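Local coordinates for protein exodeoxyribonuclease (Neisseria meningitidis, PDB 2JC5) that probably cleaves DNA at apurinic or apyrimidinic sites during repair, as a magnesium- or manganese-dependent phosphodiesterase of the AP endonuclease/ExoA family, at residues Phe95-Phe100 against Ser104-Tyr109; Gly141-Val146 against Tyr254-Glu259; Gln121-Phe126 against Lys167-Leu172; Gln155-Lys160 against Met191-Tyr196. All blocks are in the same frame, centred on the assembly; numbering follows the deposited sequence.

Contact 1 of 4, residues Phe95-Phe100 against Ser104-Tyr109; sequences FVRCDF and SVISLY
Ser104 OG sits among several polar groups: it donates to Asp99 OD1 at 2.6 Å and accepts from Arg97 NH2 at 3.0 Å. The hydroxyl reaches the carboxylate from above, 56° out of its plane, whereas Arg97 NE, 3.0 Å away, is met by the syn lone pair of Asp99 OD1, which lies close to the guanidinium plane. OD1 takes two donors from different directions, and the Arg97-Asp99 pair is a salt bridge within one strand. The bond from Arg97 NH2 to Ser104 OG is more bent, 133° at the hydrogen, with the hydroxyl tilted from the guanidinium plane. Arg97 NH2 also bridges to Glu140, and Arg142 adds a hydrogen bond to Ser104 OG.

These groups lie on one face of an antiparallel beta hairpin, where the axes of 95-100 and 104-109 come within 4.7 Å. Val96 pairs with Ser107 and Cys98 with Val105 as hydrogen-bonded pairs; Cys98 N to Val105 O is 2.9 Å and almost straight. On the same face as Arg97, CG of Phe95 stands anti to the backbone N (chi1 179°), which lays the ring beside Ile106; in the conformer given, Phe95 CE2 is 3.8 Å from Ile106 CG2. Ile106 CG1 lies across the aliphatic start of Arg97, 3.8 Å from its CB. Helix 117-139 covers this face through Phe130 and Met137, while Val105 and Ser107 turn onto strand 31-35 of the second sheet.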
# COMPACT_ATOMS: atom_id res chain seq x y z
N PHE A 95 -5.24 -5.07 -6.91
CA PHE A 95 -6.24 -4.87 -5.84
C PHE A 95 -6.73 -6.18 -5.27
O PHE A 95 -7.21 -7.05 -6.01
CB PHE A 95 -7.42 -4.08 -6.42
CG PHE A 95 -8.54 -3.79 -5.45
CD1 PHE A 95 -9.48 -4.76 -5.15
CD2 PHE A 95 -8.67 -2.53 -4.88
CE1 PHE A 95 -10.52 -4.48 -4.24
CE2 PHE A 95 -9.72 -2.25 -3.98
CZ PHE A 95 -10.64 -3.24 -3.68
N VAL A 96 -6.59 -6.33 -3.95
CA VAL A 96 -7.19 -7.44 -3.19
C VAL A 96 -7.83 -6.86 -1.95
O VAL A 96 -7.26 -5.99 -1.30
CB VAL A 96 -6.17 -8.52 -2.78
CG1 VAL A 96 -6.78 -9.53 -1.75
CG2 VAL A 96 -5.65 -9.23 -3.99
N ARG A 97 -9.02 -7.35 -1.63
CA ARG A 97 -9.75 -6.92 -0.44
C ARG A 97 -10.12 -8.13 0.40
O ARG A 97 -10.69 -9.09 -0.12
CB ARG A 97 -11.03 -6.20 -0.84
CG ARG A 97 -11.94 -5.86 0.33
CD ARG A 97 -13.15 -5.07 -0.09
NE ARG A 97 -14.08 -4.91 1.02
CZ ARG A 97 -15.09 -4.04 1.07
NH1 ARG A 97 -15.32 -3.20 0.08
NH2 ARG A 97 -15.86 -3.99 2.14
N CYS A 98 -9.81 -8.07 1.68
CA CYS A 98 -10.18 -9.12 2.63
C CYS A 98 -11.05 -8.56 3.74
O CYS A 98 -10.72 -7.53 4.33
CB CYS A 98 -8.94 -9.77 3.21
SG CYS A 98 -8.04 -10.75 2.02
N ASP A 99 -12.17 -9.24 4.00
CA ASP A 99 -13.14 -8.84 5.02
C ASP A 99 -13.08 -9.77 6.23
O ASP A 99 -12.99 -11.00 6.09
CB ASP A 99 -14.56 -8.87 4.46
CG ASP A 99 -14.78 -7.94 3.30
OD1 ASP A 99 -13.98 -6.99 3.11
OD2 ASP A 99 -15.77 -8.17 2.57
N PHE A 100 -13.15 -9.17 7.41
CA PHE A 100 -13.16 -9.88 8.68
C PHE A 100 -14.27 -9.26 9.51
O PHE A 100 -14.06 -8.22 10.14
CB PHE A 100 -11.84 -9.73 9.42
CG PHE A 100 -10.62 -10.01 8.59
CD1 PHE A 100 -10.07 -9.01 7.80
CD2 PHE A 100 -10.00 -11.26 8.60
CE1 PHE A 100 -8.94 -9.24 7.02
CE2 PHE A 100 -8.87 -11.50 7.84
CZ PHE A 100 -8.32 -10.50 7.06
N SER A 104 -12.47 -4.36 6.82
CA SER A 104 -11.93 -4.70 5.50
C SER A 104 -10.56 -4.10 5.37
O SER A 104 -10.33 -2.95 5.76
CB SER A 104 -12.81 -4.17 4.38
OG SER A 104 -14.11 -4.72 4.42
N VAL A 105 -9.64 -4.88 4.84
CA VAL A 105 -8.32 -4.39 4.50
C VAL A 105 -8.01 -4.69 3.04
O VAL A 105 -8.24 -5.81 2.56
CB VAL A 105 -7.28 -5.01 5.42
CG1 VAL A 105 -5.90 -4.47 5.11
CG2 VAL A 105 -7.64 -4.76 6.87
N ILE A 106 -7.49 -3.67 2.37
CA ILE A 106 -7.13 -3.74 0.97
C ILE A 106 -5.63 -3.62 0.82
O ILE A 106 -4.96 -2.94 1.61
CB ILE A 106 -7.83 -2.62 0.17
CG1 ILE A 106 -9.31 -2.96 0.05
CG2 ILE A 106 -7.18 -2.39 -1.20
CD1 ILE A 106 -10.22 -1.79 0.04
N SER A 107 -5.10 -4.35 -0.16
CA SER A 107 -3.75 -4.12 -0.64
C SER A 107 -3.87 -3.58 -2.07
O SER A 107 -4.47 -4.24 -2.93
CB SER A 107 -2.94 -5.40 -0.65
OG SER A 107 -1.60 -5.05 -0.99
N LEU A 108 -3.29 -2.39 -2.30
CA LEU A 108 -3.43 -1.63 -3.53
C LEU A 108 -2.06 -1.29 -4.09
O LEU A 108 -1.21 -0.80 -3.36
CB LEU A 108 -4.14 -0.31 -3.22
CG LEU A 108 -4.21 0.72 -4.36
CD1 LEU A 108 -5.14 0.27 -5.47
CD2 LEU A 108 -4.64 2.09 -3.84
N TYR A 109 -1.87 -1.52 -5.38
CA TYR A 109 -0.66 -1.10 -6.08
C TYR A 109 -1.10 -0.20 -7.23
O TYR A 109 -1.53 -0.68 -8.29
CB TYR A 109 0.14 -2.29 -6.58
CG TYR A 109 1.45 -1.95 -7.24
CD1 TYR A 109 2.24 -0.88 -6.81
CD2 TYR A 109 1.90 -2.69 -8.29
CE1 TYR A 109 3.42 -0.60 -7.41
CE2 TYR A 109 3.09 -2.40 -8.91
CZ TYR A 109 3.85 -1.36 -8.47
OH TYR A 109 5.05 -1.08 -9.09

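Contact 2 of 4, residues Gly141-Val146 against Tyr254-Glu259; sequences GRDIVV and YDYAAE
Between the two sheets of the DNase I-like fold, Tyr254, at the end of strand 250-254, and Tyr256, in the tail that follows, reach Val145 and Asp143. The phenol Tyr256 OH donates to Asp143 OD2 at 2.6 Å, the shortest approach between the segments. It comes to the oxygen on the anti side, 26° out of the carboxylate plane. The carboxylate lies at the edge of the tyrosine ring and the two planes are 82° apart, so the acid stands nearly perpendicular to the ring; Asp143 OD2 is also 3.2 Å from Tyr256 CE1. With CG of Tyr256 opposite its backbone N (chi1 -177°), the ring extends from the tail far enough to bring its hydroxyl to the start of strand 143-147.

That strand belongs to the larger sheet, where it runs parallel to 103-109, while Tyr254 ends a strand of the other sheet, making the contact a bridge across the sandwich. The Val145-Tyr254 approach is apolar. The two side chains come from opposite directions, and both methyls of the valine reach the phenol end: Val145 CG1 is 4.0 Å from Tyr254 OH, and Val145 CG2 is 4.3 Å from Tyr254 CZ. The polar need of Tyr254 OH is met by Gln223 of strand 217-225. Leu229 of helix 227-230 packs against all four contacting side chains, and Ile4 of strand 2-8 touches Val145 and Tyr254.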
# COMPACT_ATOMS: atom_id res chain seq x y z
N GLY A 141 -20.03 2.31 5.64
CA GLY A 141 -20.15 2.43 7.09
C GLY A 141 -19.38 1.38 7.88
O GLY A 141 -19.57 1.27 9.09
N ARG A 142 -18.54 0.63 7.18
CA ARG A 142 -17.69 -0.41 7.76
C ARG A 142 -16.32 0.20 8.10
O ARG A 142 -16.01 1.34 7.74
CB ARG A 142 -17.46 -1.52 6.73
CG ARG A 142 -18.67 -2.33 6.37
CD ARG A 142 -18.36 -3.25 5.20
NE ARG A 142 -17.19 -4.06 5.48
CZ ARG A 142 -17.21 -5.26 6.02
NH1 ARG A 142 -18.36 -5.86 6.34
NH2 ARG A 142 -16.07 -5.87 6.25
N ASP A 143 -15.50 -0.60 8.77
CA ASP A 143 -14.15 -0.18 9.11
C ASP A 143 -13.21 -0.64 8.02
O ASP A 143 -13.08 -1.83 7.80
CB ASP A 143 -13.77 -0.79 10.44
CG ASP A 143 -14.73 -0.41 11.53
OD1 ASP A 143 -15.02 0.80 11.69
OD2 ASP A 143 -15.21 -1.33 12.24
N ILE A 144 -12.55 0.29 7.35
CA ILE A 144 -11.72 -0.08 6.19
C ILE A 144 -10.36 0.57 6.24
O ILE A 144 -10.24 1.77 6.54
CB ILE A 144 -12.41 0.29 4.85
CG1 ILE A 144 -13.83 -0.28 4.80
CG2 ILE A 144 -11.57 -0.23 3.66
CD1 ILE A 144 -14.59 0.07 3.56
N VAL A 145 -9.33 -0.22 5.96
CA VAL A 145 -7.97 0.28 5.76
C VAL A 145 -7.57 -0.05 4.33
O VAL A 145 -7.52 -1.23 3.97
CB VAL A 145 -6.97 -0.35 6.74
CG1 VAL A 145 -5.56 0.27 6.55
CG2 VAL A 145 -7.45 -0.14 8.18
N VAL A 146 -7.27 0.99 3.54
CA VAL A 146 -6.72 0.80 2.20
C VAL A 146 -5.21 1.02 2.29
O VAL A 146 -4.75 2.16 2.40
CB VAL A 146 -7.37 1.75 1.16
CG1 VAL A 146 -6.86 1.43 -0.25
CG2 VAL A 146 -8.90 1.63 1.21
N TYR A 254 -3.69 -0.32 15.68
CA TYR A 254 -5.04 0.15 15.94
C TYR A 254 -5.60 -0.55 17.18
O TYR A 254 -5.45 -1.74 17.35
CB TYR A 254 -5.95 -0.18 14.76
CG TYR A 254 -5.51 0.43 13.44
CD1 TYR A 254 -4.64 -0.25 12.60
CD2 TYR A 254 -6.01 1.66 13.03
CE1 TYR A 254 -4.23 0.31 11.40
CE2 TYR A 254 -5.62 2.22 11.84
CZ TYR A 254 -4.73 1.55 11.02
OH TYR A 254 -4.32 2.10 9.83
N ASP A 255 -6.25 0.22 18.04
CA ASP A 255 -6.95 -0.35 19.20
C ASP A 255 -8.30 -0.85 18.71
O ASP A 255 -9.31 -0.18 18.86
CB ASP A 255 -7.11 0.70 20.28
CG ASP A 255 -7.80 0.18 21.50
OD1 ASP A 255 -7.91 -1.05 21.61
OD2 ASP A 255 -8.21 1.01 22.34
N TYR A 256 -8.29 -2.04 18.11
CA TYR A 256 -9.43 -2.57 17.36
C TYR A 256 -9.35 -4.09 17.25
O TYR A 256 -8.27 -4.67 17.16
CB TYR A 256 -9.45 -1.96 15.97
CG TYR A 256 -10.61 -2.37 15.11
CD1 TYR A 256 -11.80 -1.65 15.12
CD2 TYR A 256 -10.53 -3.48 14.29
CE1 TYR A 256 -12.87 -2.02 14.32
CE2 TYR A 256 -11.58 -3.84 13.49
CZ TYR A 256 -12.75 -3.11 13.51
OH TYR A 256 -13.81 -3.50 12.70
N ALA A 257 -10.52 -4.72 17.30
CA ALA A 257 -10.71 -6.12 16.93
C ALA A 257 -12.05 -6.28 16.23
O ALA A 257 -12.97 -5.50 16.46
CB ALA A 257 -10.65 -7.00 18.16
N ALA A 258 -12.14 -7.30 15.39
CA ALA A 258 -13.34 -7.54 14.60
C ALA A 258 -14.39 -8.38 15.33
O ALA A 258 -15.42 -8.70 14.78
CB ALA A 258 -12.96 -8.17 13.26
N GLU A 259 -14.09 -8.72 16.58
CA GLU A 259 -15.04 -9.42 17.45
C GLU A 259 -14.85 -8.90 18.87
O GLU A 259 -15.54 -9.34 19.80
CB GLU A 259 -14.79 -10.93 17.42
CG GLU A 259 -13.43 -11.34 17.88
CD GLU A 259 -13.26 -12.85 17.95
OE1 GLU A 259 -13.54 -13.53 16.94
OE2 GLU A 259 -12.84 -13.34 19.03
OXT GLU A 259 -13.98 -8.04 19.06

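Contact 3 of 4, residues Gln121-Phe126 against Lys167-Leu172; sequences QVKYRF and KNSGFL. With BCN (bicine), chain C.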
# COMPACT_ATOMS: atom_id res chain seq x y z
N GLN A 121 -0.97 8.16 -18.44
CA GLN A 121 -2.40 8.13 -18.79
C GLN A 121 -3.14 6.97 -18.14
O GLN A 121 -4.24 7.16 -17.64
CB GLN A 121 -2.59 8.11 -20.31
CG GLN A 121 -2.34 9.47 -20.93
CD GLN A 121 -3.31 10.53 -20.43
OE1 GLN A 121 -4.54 10.33 -20.42
NE2 GLN A 121 -2.77 11.66 -19.99
N VAL A 122 -2.55 5.79 -18.13
CA VAL A 122 -3.13 4.65 -17.38
C VAL A 122 -3.31 5.04 -15.91
O VAL A 122 -4.35 4.75 -15.32
CB VAL A 122 -2.27 3.35 -17.48
CG1 VAL A 122 -2.74 2.29 -16.49
CG2 VAL A 122 -2.28 2.83 -18.91
N LYS A 123 -2.31 5.70 -15.33
CA LYS A 123 -2.37 6.10 -13.95
C LYS A 123 -3.56 7.03 -13.73
O LYS A 123 -4.34 6.82 -12.82
CB LYS A 123 -1.05 6.73 -13.51
CG LYS A 123 -0.98 7.18 -12.06
CD LYS A 123 0.40 7.72 -11.76
CE LYS A 123 0.61 7.98 -10.30
NZ LYS A 123 1.90 8.69 -9.99
N TYR A 124 -3.71 8.04 -14.59
CA TYR A 124 -4.86 8.93 -14.45
C TYR A 124 -6.19 8.22 -14.65
O TYR A 124 -7.13 8.50 -13.93
CB TYR A 124 -4.77 10.13 -15.40
CG TYR A 124 -3.82 11.23 -14.95
CD1 TYR A 124 -3.86 11.72 -13.65
CD2 TYR A 124 -2.94 11.82 -15.85
CE1 TYR A 124 -3.04 12.75 -13.25
CE2 TYR A 124 -2.11 12.87 -15.46
CZ TYR A 124 -2.16 13.32 -14.14
OH TYR A 124 -1.34 14.35 -13.74
N ARG A 125 -6.28 7.30 -15.61
CA ARG A 125 -7.50 6.52 -15.75
C ARG A 125 -7.78 5.65 -14.51
O ARG A 125 -8.92 5.49 -14.09
CB ARG A 125 -7.46 5.69 -17.04
CG ARG A 125 -7.54 6.57 -18.28
CD ARG A 125 -7.86 5.78 -19.53
NE ARG A 125 -6.75 4.92 -19.94
CZ ARG A 125 -6.66 3.61 -19.72
NH1 ARG A 125 -7.62 2.95 -19.07
NH2 ARG A 125 -5.60 2.94 -20.16
N PHE A 126 -6.73 5.11 -13.89
CA PHE A 126 -6.91 4.38 -12.64
C PHE A 126 -7.46 5.26 -11.52
O PHE A 126 -8.38 4.89 -10.79
CB PHE A 126 -5.58 3.78 -12.22
CG PHE A 126 -5.68 2.82 -11.07
CD1 PHE A 126 -5.81 3.26 -9.76
CD2 PHE A 126 -5.65 1.46 -11.31
CE1 PHE A 126 -5.92 2.36 -8.72
CE2 PHE A 126 -5.73 0.55 -10.28
CZ PHE A 126 -5.88 1.01 -8.97
N LYS A 167 7.06 18.52 -11.92
CA LYS A 167 6.72 18.05 -13.27
C LYS A 167 6.92 16.56 -13.43
O LYS A 167 6.86 16.05 -14.55
CB LYS A 167 7.58 18.77 -14.32
CG LYS A 167 7.50 20.26 -14.30
CD LYS A 167 8.23 20.84 -15.51
CE LYS A 167 9.73 20.61 -15.44
NZ LYS A 167 10.44 21.20 -16.61
N ASN A 168 7.16 15.85 -12.33
CA ASN A 168 7.43 14.41 -12.40
C ASN A 168 6.31 13.60 -11.77
O ASN A 168 5.73 14.01 -10.75
CB ASN A 168 8.76 14.08 -11.74
CG ASN A 168 9.91 14.74 -12.43
OD1 ASN A 168 9.87 14.97 -13.64
ND2 ASN A 168 10.95 15.06 -11.67
N SER A 169 6.03 12.46 -12.38
CA SER A 169 4.98 11.57 -11.89
C SER A 169 5.24 11.22 -10.44
O SER A 169 6.37 10.89 -10.07
CB SER A 169 4.90 10.29 -12.72
OG SER A 169 3.75 9.52 -12.39
N GLY A 170 4.20 11.32 -9.63
CA GLY A 170 4.31 11.21 -8.20
C GLY A 170 4.12 12.51 -7.47
O GLY A 170 3.76 12.49 -6.30
N PHE A 171 4.34 13.64 -8.14
CA PHE A 171 4.17 14.95 -7.51
C PHE A 171 3.61 15.98 -8.48
O PHE A 171 3.85 17.17 -8.33
CB PHE A 171 5.48 15.43 -6.89
CG PHE A 171 5.31 16.43 -5.76
CD1 PHE A 171 4.55 16.12 -4.66
CD2 PHE A 171 5.93 17.67 -5.81
CE1 PHE A 171 4.41 17.04 -3.63
CE2 PHE A 171 5.79 18.57 -4.79
CZ PHE A 171 5.03 18.28 -3.70
N LEU A 172 2.84 15.52 -9.46
CA LEU A 172 2.15 16.42 -10.39
C LEU A 172 0.97 17.08 -9.70
O LEU A 172 0.33 16.49 -8.83
CB LEU A 172 1.68 15.65 -11.62
CG LEU A 172 2.75 14.97 -12.45
CD1 LEU A 172 2.13 14.00 -13.47
CD2 LEU A 172 3.57 16.06 -13.11
N1 BCN C . 7.47 7.34 -8.80
C1 BCN C . 6.00 7.47 -8.95
C2 BCN C . 5.52 7.23 -10.36
O21 BCN C . 4.28 7.21 -10.57
O22 BCN C . 6.37 7.05 -11.25
C3 BCN C . 7.87 6.15 -8.04
C4 BCN C . 8.07 5.00 -9.01
O4 BCN C . 8.97 5.33 -10.10
C5 BCN C . 8.06 8.59 -8.19
C6 BCN C . 9.48 8.81 -8.69
O6 BCN C . 9.62 8.50 -10.08
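Lys123 is extended from chi1 (-179°) onward, and this straight chain carries its ammonium from helix 117-139 across to the loop at Ser169. There Lys123 NZ donates to bicine O21, a carboxylate oxygen, at 2.9 Å and, in the serine conformer given, to Ser169 OG at 3.1 Å. In that conformer Ser169 OG, turned anti to its own backbone N (chi1 -170°), lies 3.0 Å from the same bicine O21, so lysine, hydroxyl and ligand oxygen form a compact triangle. Gln120 is hydrogen-bonded to the serine hydroxyl, while Glu175 forms a salt bridge with Lys123 and Asn151 offers its carbonyl oxygen to NZ.

Gly170 follows within a type II turn from Asn168 to Phe171, its positive phi of 108° suiting the third position of that turn. Farther along, the Tyr124 and Leu172 side chains meet at about a right angle, with Tyr124 OH 3.5 Å from Leu172 CD1; the leucine occupies the N-cap position of helix 173-184. Bicine, also hydrogen-bonded by Gly113 N and Ser114 OG, thus meets a cationic donor whose charge Glu175 probably offsets in part, chemistry consistent with a pocket that could receive an anionic group of the DNA backbone.

Contact 4 of 4, residues Gln155-Lys160 against Met191-Tyr196; sequences QNIDLK and MWRTLY
Gln155, in the conformer given, meets Arg193 through a bridging water: the water donates to Gln155 OE1 at 2.8 Å and accepts from Arg193 NE at 2.9 Å. The same water donates to Asp158 OD2, tying three side chains together. Gln155 also uses its backbone N, 2.8 Å from Asp158 OD2, which receives it on the anti lone pair. This bond spans the short 3-10 segment 156-158 and fixes the carboxylate against the backbone that precedes it.

Ile157 comes next, approaching the arginine from the opposite direction. Its CD1 lies over one face of the guanidinium, 4.0 Å above the plane and offset toward the rim, while Ile157 CG2 is 3.8 Å from Arg193 NH2. Asp158 then takes the edge: Arg193 NH2 donates to Asp158 OD1 at 2.8 Å with an angle of 164° at the hydrogen, forming a salt bridge. The acceptor lies close to the guanidinium plane, and carboxylate and guanidinium planes differ by 19°, so the two groups lie almost flat with each other.

Bends at chi2 (55°) and chi3 turn the Arg193 chain from helix 191-195 back toward this loop. Arg193 NH1 also bonds Val199 O, and NH2 bonds Pro200 O besides Asp158. Asp158, buried and shared through OD1 by Arg193 and Arg219 of strand 217-225, joins the loop after strand 143-147 to helix 191-195, a packing junction of the DNase I-like fold.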
# COMPACT_ATOMS: atom_id res chain seq x y z
N GLN A 155 2.05 16.49 -0.29
CA GLN A 155 2.46 17.85 0.05
C GLN A 155 3.98 17.96 0.03
O GLN A 155 4.65 16.94 -0.05
CB GLN A 155 1.97 18.20 1.46
CG GLN A 155 0.47 18.08 1.66
CD GLN A 155 0.04 18.64 3.00
OE1 GLN A 155 0.14 17.97 4.03
NE2 GLN A 155 -0.43 19.87 2.99
N ASN A 156 4.50 19.17 0.17
CA ASN A 156 5.96 19.37 0.13
C ASN A 156 6.68 18.53 1.19
O ASN A 156 7.76 17.99 0.93
CB ASN A 156 6.32 20.84 0.33
CG ASN A 156 5.89 21.72 -0.82
OD1 ASN A 156 5.54 21.24 -1.88
ND2 ASN A 156 5.95 23.02 -0.61
N ILE A 157 6.07 18.43 2.36
CA ILE A 157 6.64 17.65 3.46
C ILE A 157 6.84 16.17 3.12
O ILE A 157 7.65 15.48 3.73
CB ILE A 157 5.75 17.77 4.73
CG1 ILE A 157 6.43 17.18 5.96
CG2 ILE A 157 4.37 17.17 4.55
CD1 ILE A 157 5.67 17.33 7.26
N ASP A 158 6.10 15.69 2.13
CA ASP A 158 6.09 14.27 1.79
C ASP A 158 7.22 13.80 0.87
O ASP A 158 7.30 12.62 0.54
CB ASP A 158 4.72 13.93 1.19
CG ASP A 158 3.60 14.13 2.18
OD1 ASP A 158 3.73 13.58 3.30
OD2 ASP A 158 2.61 14.81 1.84
N LEU A 159 8.10 14.71 0.44
CA LEU A 159 9.29 14.28 -0.28
C LEU A 159 10.46 15.24 -0.07
O LEU A 159 10.26 16.42 0.27
CB LEU A 159 8.99 14.05 -1.76
CG LEU A 159 8.77 15.29 -2.64
CD1 LEU A 159 8.77 14.92 -4.10
CD2 LEU A 159 7.47 16.03 -2.27
N LYS A 160 11.67 14.72 -0.25
CA LYS A 160 12.88 15.49 0.01
C LYS A 160 13.01 16.63 -1.00
O LYS A 160 13.28 17.78 -0.62
CB LYS A 160 14.10 14.58 -0.06
CG LYS A 160 15.48 15.27 -0.04
CD LYS A 160 15.72 16.17 1.17
CE LYS A 160 15.85 15.37 2.44
NZ LYS A 160 16.27 16.22 3.60
N MET A 191 -3.37 8.06 7.51
CA MET A 191 -3.14 7.72 8.91
C MET A 191 -1.82 8.28 9.43
O MET A 191 -1.76 8.80 10.55
CB MET A 191 -3.21 6.22 9.14
CG MET A 191 -3.67 5.84 10.53
SD MET A 191 -5.34 6.42 10.98
CE MET A 191 -5.04 7.83 12.06
N TRP A 192 -0.77 8.17 8.62
CA TRP A 192 0.53 8.66 9.03
C TRP A 192 0.49 10.17 9.30
O TRP A 192 0.98 10.66 10.34
CB TRP A 192 1.61 8.39 7.96
CG TRP A 192 2.92 8.94 8.39
CD1 TRP A 192 3.44 10.16 8.11
CD2 TRP A 192 3.84 8.30 9.29
NE1 TRP A 192 4.66 10.32 8.75
CE2 TRP A 192 4.93 9.19 9.48
CE3 TRP A 192 3.86 7.07 9.95
CZ2 TRP A 192 6.02 8.87 10.27
CZ3 TRP A 192 4.95 6.76 10.73
CH2 TRP A 192 6.01 7.66 10.90
N ARG A 193 -0.07 10.92 8.36
CA ARG A 193 -0.02 12.38 8.45
C ARG A 193 -0.90 12.86 9.59
O ARG A 193 -0.61 13.87 10.22
CB ARG A 193 -0.46 12.99 7.13
CG ARG A 193 -0.42 14.49 7.06
CD ARG A 193 0.90 15.08 7.40
NE ARG A 193 1.98 14.61 6.55
CZ ARG A 193 3.13 14.09 6.97
NH1 ARG A 193 3.41 13.91 8.25
NH2 ARG A 193 4.04 13.71 6.06
N THR A 194 -1.97 12.12 9.87
CA THR A 194 -2.85 12.47 10.97
C THR A 194 -2.20 12.19 12.31
O THR A 194 -2.28 13.01 13.24
CB THR A 194 -4.22 11.77 10.81
OG1 THR A 194 -4.89 12.38 9.71
CG2 THR A 194 -5.08 11.93 12.05
N LEU A 195 -1.54 11.04 12.43
CA LEU A 195 -0.83 10.69 13.67
C LEU A 195 0.34 11.64 13.96
O LEU A 195 0.56 11.99 15.12
CB LEU A 195 -0.30 9.25 13.63
CG LEU A 195 -1.33 8.15 13.81
CD1 LEU A 195 -0.77 6.79 13.46
CD2 LEU A 195 -1.86 8.16 15.26
N TYR A 196 1.10 11.99 12.91
CA TYR A 196 2.36 12.71 13.06
C TYR A 196 2.43 13.86 12.05
O TYR A 196 3.11 13.77 11.04
CB TYR A 196 3.54 11.75 12.85
CG TYR A 196 3.47 10.54 13.73
CD1 TYR A 196 3.41 10.66 15.11
CD2 TYR A 196 3.41 9.26 13.20
CE1 TYR A 196 3.31 9.53 15.94
CE2 TYR A 196 3.30 8.14 14.01
CZ TYR A 196 3.26 8.27 15.38
OH TYR A 196 3.17 7.14 16.17
O HOH W 1 0.94 15.24 3.89

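How the contacts relate
Contacts 1 and 2 share a sheet through strands 103-109 and 143-147, which run side by side, with Ser104 N 2.8 Å from Asp143 O and Ser104 O 2.9 Å from Val145 N. Contact 1 touches contact 3 through Leu108 CD1 and Phe126 CZ, 3.7 Å apart, the strand leading on to helix 117-139. Contact 3 holds bicine, and the side chain of Lys123 lies about 4 Å from that of Asn151, the predicted transition-state stabiliser. Phe171 CE1, 3.5 Å from Leu159 CD2, joins contact 3 to contact 4, where the side chain of Asp158 is about 11 Å from bicine. Contact 4 is nested within the chain closed by contact 2.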